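PDB 6Q6C: kunitz-type conkunitzin-S1 from Conus striatus, which specifically blocks voltage-activated potassium channels of the Shaker family. Local coordinates for residues A[3-11]-A[52-60]. The protein carries 1 engineered substitution. Sequence-based numbering, arbitrary orientation. Where two conformers were deposited one is given.
Engineered in segment 52-60: Asp-55 (natural residue Arg).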
loop_
_atom_site.group_PDB
_atom_site.type_symbol
_atom_site.label_atom_id
_atom_site.label_comp_id
_atom_site.label_asym_id
_atom_site.label_seq_id
_atom_site.Cartn_x
_atom_site.Cartn_y
_atom_site.Cartn_z
ATOM N N ARG A 3 -5.438 -12.914 -5.949
ATOM C CA ARG A 3 -5.066 -11.487 -5.697
ATOM C C ARG A 3 -3.912 -11.128 -6.613
ATOM O O ARG A 3 -3.036 -11.958 -6.829
ATOM C CB ARG A 3 -4.556 -11.249 -4.261
ATOM C CG ARG A 3 -5.562 -11.546 -3.167
ATOM C CD ARG A 3 -5.114 -11.061 -1.819
ATOM N NE ARG A 3 -6.192 -11.113 -0.835
ATOM C CZ ARG A 3 -6.714 -12.227 -0.340
ATOM N NH1 ARG A 3 -6.318 -13.407 -0.789
ATOM N NH2 ARG A 3 -7.669 -12.161 0.571
ATOM N N PRO A 4 -3.837 -9.894 -7.152
ATOM C CA PRO A 4 -2.627 -9.452 -7.838
ATOM C C PRO A 4 -1.357 -9.627 -6.991
ATOM O O PRO A 4 -1.424 -9.439 -5.766
ATOM C CB PRO A 4 -2.915 -7.956 -8.056
ATOM C CG PRO A 4 -4.440 -7.827 -8.085
ATOM C CD PRO A 4 -4.921 -8.908 -7.151
ATOM N N SER A 5 -0.225 -9.973 -7.605
ATOM C CA SER A 5 1.063 -10.181 -6.888
ATOM C C SER A 5 1.499 -8.896 -6.157
ATOM O O SER A 5 2.146 -9.024 -5.093
ATOM C CB SER A 5 2.130 -10.641 -7.814
ATOM O OG SER A 5 2.395 -9.657 -8.810
ATOM N N LEU A 6 1.056 -7.701 -6.582
ATOM C CA LEU A 6 1.470 -6.480 -5.860
ATOM C C LEU A 6 0.936 -6.507 -4.417
ATOM O O LEU A 6 1.520 -5.886 -3.561
ATOM C CB LEU A 6 0.986 -5.239 -6.615
ATOM C CG LEU A 6 -0.524 -5.054 -6.656
ATOM C CD1 LEU A 6 -1.043 -4.240 -5.493
ATOM C CD2 LEU A 6 -0.878 -4.385 -7.949
ATOM N N CYS A 7 -0.140 -7.238 -4.165
ATOM C CA CYS A 7 -0.787 -7.243 -2.842
ATOM C C CYS A 7 0.115 -7.910 -1.797
ATOM O O CYS A 7 -0.115 -7.663 -0.591
ATOM C CB CYS A 7 -2.119 -7.970 -2.897
ATOM S SG CYS A 7 -3.267 -7.190 -4.080
ATOM N N ASP A 8 1.101 -8.712 -2.239
ATOM C CA ASP A 8 2.036 -9.404 -1.312
ATOM C C ASP A 8 3.336 -8.620 -1.154
ATOM O O ASP A 8 4.141 -9.073 -0.357
ATOM C CB ASP A 8 2.291 -10.822 -1.797
ATOM C CG ASP A 8 1.033 -11.687 -1.765
ATOM O OD1 ASP A 8 0.062 -11.388 -1.000
ATOM O OD2 ASP A 8 0.995 -12.608 -2.521
ATOM N N LEU A 9 3.471 -7.468 -1.791
ATOM C CA LEU A 9 4.719 -6.707 -1.640
ATOM C C LEU A 9 4.772 -6.060 -0.259
ATOM O O LEU A 9 3.756 -5.684 0.301
ATOM C CB LEU A 9 4.815 -5.642 -2.727
ATOM C CG LEU A 9 4.977 -6.137 -4.168
ATOM C CD1 LEU A 9 4.825 -4.989 -5.119
ATOM C CD2 LEU A 9 6.310 -6.822 -4.401
ATOM N N PRO A 10 5.967 -5.868 0.306
ATOM C CA PRO A 10 6.093 -5.220 1.615
ATOM C C PRO A 10 5.675 -3.767 1.535
ATOM O O PRO A 10 5.867 -3.091 0.516
ATOM C CB PRO A 10 7.594 -5.362 1.943
ATOM C CG PRO A 10 8.266 -5.570 0.630
ATOM C CD PRO A 10 7.259 -6.207 -0.297
ATOM N N ALA A 11 5.245 -3.211 2.670
ATOM C CA ALA A 11 5.133 -1.749 2.798
ATOM C C ALA A 11 6.506 -1.150 2.514
ATOM O O ALA A 11 7.482 -1.550 3.168
ATOM C CB ALA A 11 4.593 -1.390 4.165
ATOM N N ASP A 52 -9.571 1.834 -2.892
ATOM C CA ASP A 52 -8.778 1.225 -3.983
ATOM C C ASP A 52 -7.965 0.037 -3.504
ATOM O O ASP A 52 -7.873 -0.936 -4.198
ATOM C CB ASP A 52 -7.919 2.273 -4.659
ATOM C CG ASP A 52 -8.789 3.290 -5.342
ATOM O OD1 ASP A 52 -9.801 2.917 -6.021
ATOM O OD2 ASP A 52 -8.475 4.396 -5.182
ATOM N N CYS A 53 -7.435 0.089 -2.312
ATOM C CA CYS A 53 -6.686 -1.044 -1.784
ATOM C C CYS A 53 -7.637 -2.216 -1.555
ATOM O O CYS A 53 -7.317 -3.310 -2.002
ATOM C CB CYS A 53 -6.006 -0.624 -0.490
ATOM S SG CYS A 53 -5.040 -1.925 0.319
ATOM N N GLN A 54 -8.829 -1.980 -1.011
ATOM C CA GLN A 54 -9.797 -3.086 -0.758
ATOM C C GLN A 54 -10.270 -3.669 -2.090
ATOM O O GLN A 54 -10.325 -4.915 -2.249
ATOM C CB GLN A 54 -10.974 -2.588 0.066
ATOM C CG GLN A 54 -10.563 -2.347 1.495
ATOM C CD GLN A 54 -11.692 -2.018 2.450
ATOM O OE1 GLN A 54 -11.576 -2.249 3.675
ATOM N NE2 GLN A 54 -12.743 -1.427 1.934
ATOM N N ASP A 55 -10.561 -2.813 -3.060
ATOM C CA ASP A 55 -11.094 -3.275 -4.372
ATOM C C ASP A 55 -10.024 -4.107 -5.074
ATOM O O ASP A 55 -10.320 -5.070 -5.763
ATOM C CB ASP A 55 -11.489 -2.037 -5.149
ATOM C CG ASP A 55 -12.313 -2.287 -6.396
ATOM O OD1 ASP A 55 -13.284 -3.051 -6.347
ATOM O OD2 ASP A 55 -11.997 -1.654 -7.382
ATOM N N THR A 56 -8.762 -3.712 -4.953
ATOM C CA THR A 56 -7.638 -4.365 -5.668
ATOM C C THR A 56 -7.202 -5.654 -4.979
ATOM O O THR A 56 -6.883 -6.641 -5.689
ATOM C CB THR A 56 -6.453 -3.413 -5.804
ATOM O OG1 THR A 56 -6.878 -2.252 -6.488
ATOM C CG2 THR A 56 -5.278 -4.030 -6.511
ATOM N N CYS A 57 -7.127 -5.668 -3.663
ATOM C CA CYS A 57 -6.427 -6.716 -2.908
ATOM C C CYS A 57 -7.343 -7.560 -2.019
ATOM O O CYS A 57 -7.017 -8.674 -1.829
ATOM C CB CYS A 57 -5.307 -6.152 -2.044
ATOM S SG CYS A 57 -3.963 -5.460 -3.032
ATOM N N LEU A 58 -8.418 -7.023 -1.459
ATOM C CA LEU A 58 -9.191 -7.765 -0.456
ATOM C C LEU A 58 -10.318 -8.499 -1.175
ATOM O O LEU A 58 -10.543 -9.649 -0.892
ATOM C CB LEU A 58 -9.709 -6.771 0.567
ATOM C CG LEU A 58 -10.399 -7.376 1.766
ATOM C CD1 LEU A 58 -9.569 -8.481 2.445
ATOM C CD2 LEU A 58 -10.759 -6.265 2.735
ATOM N N TYR A 59 -11.006 -7.840 -2.095
ATOM C CA TYR A 59 -12.231 -8.346 -2.767
ATOM C C TYR A 59 -11.890 -8.711 -4.201
ATOM O O TYR A 59 -12.361 -8.030 -5.130
ATOM C CB TYR A 59 -13.327 -7.279 -2.668
ATOM C CG TYR A 59 -13.666 -6.955 -1.244
ATOM C CD1 TYR A 59 -14.261 -7.931 -0.440
ATOM C CD2 TYR A 59 -13.380 -5.734 -0.665
ATOM C CE1 TYR A 59 -14.523 -7.706 0.895
ATOM C CE2 TYR A 59 -13.661 -5.482 0.667
ATOM C CZ TYR A 59 -14.286 -6.456 1.444
ATOM O OH TYR A 59 -14.533 -6.292 2.798
ATOM N N THR A 60 -11.000 -9.685 -4.345
ATOM C CA THR A 60 -10.603 -10.337 -5.625
ATOM C C THR A 60 -11.296 -11.703 -5.753
ATOM O O THR A 60 -12.473 -11.816 -6.095
ATOM C CB THR A 60 -9.092 -10.570 -5.678
ATOM O OG1 THR A 60 -8.875 -11.632 -4.735
ATOM C CG2 THR A 60 -8.280 -9.315 -5.409
#
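Cys-7 and Cys-57 are joined by a disulfide, SG to SG 2.1 Å, with a torsion of -84° about the S-S bond. Each SG is swung to the side of its own backbone N, and the sulfurs meet between the two CA atoms, which lie 5.7 Å apart. One methyl of Leu-6 packs on the bridge, its CD1 4.0 Å from Cys-57 SG. On the N-terminal side, CG and CD of Pro-4 lie against Thr-56 O, with Thr-60 beyond. The closer carbon, Pro-4 CD, comes within 3.3 Å of Thr-56 O. Pro-4 CD also meets the methyl CG2 of Thr-60, 3.8 Å away. Arg-3 runs extended from CG to NE past the carbonyl of Cys-57. NE gives a weak, bent hydrogen bond to Cys-57 O, 2.8 Å long with an angle of 122° at the hydrogen. The carbonyl oxygen sits at the guanidinium edge, near its plane.

Thr-56 is held from within its own helix: OG1 bonds to Asp-52 O at 2.8 Å, while its backbone N reaches that oxygen from the opposite face of the carbonyl plane. Residues 54-58 form a wider, pi-type turn, in which Gln-54 O accepts from both Leu-58 N and Tyr-59 N. Outside the pair, Tyr-25 of strand 20-26 touches Arg-3 and both bridged cysteines, and Cys-53 is bonded to Cys-32.

This is the disulfide of the Kunitz fold that ties the N-terminal 3-10 turn to the C-terminal helix. The buried S-S bond fixes the spacing of the two segments. The exposed Arg-3, with one weak bond, probably adds little.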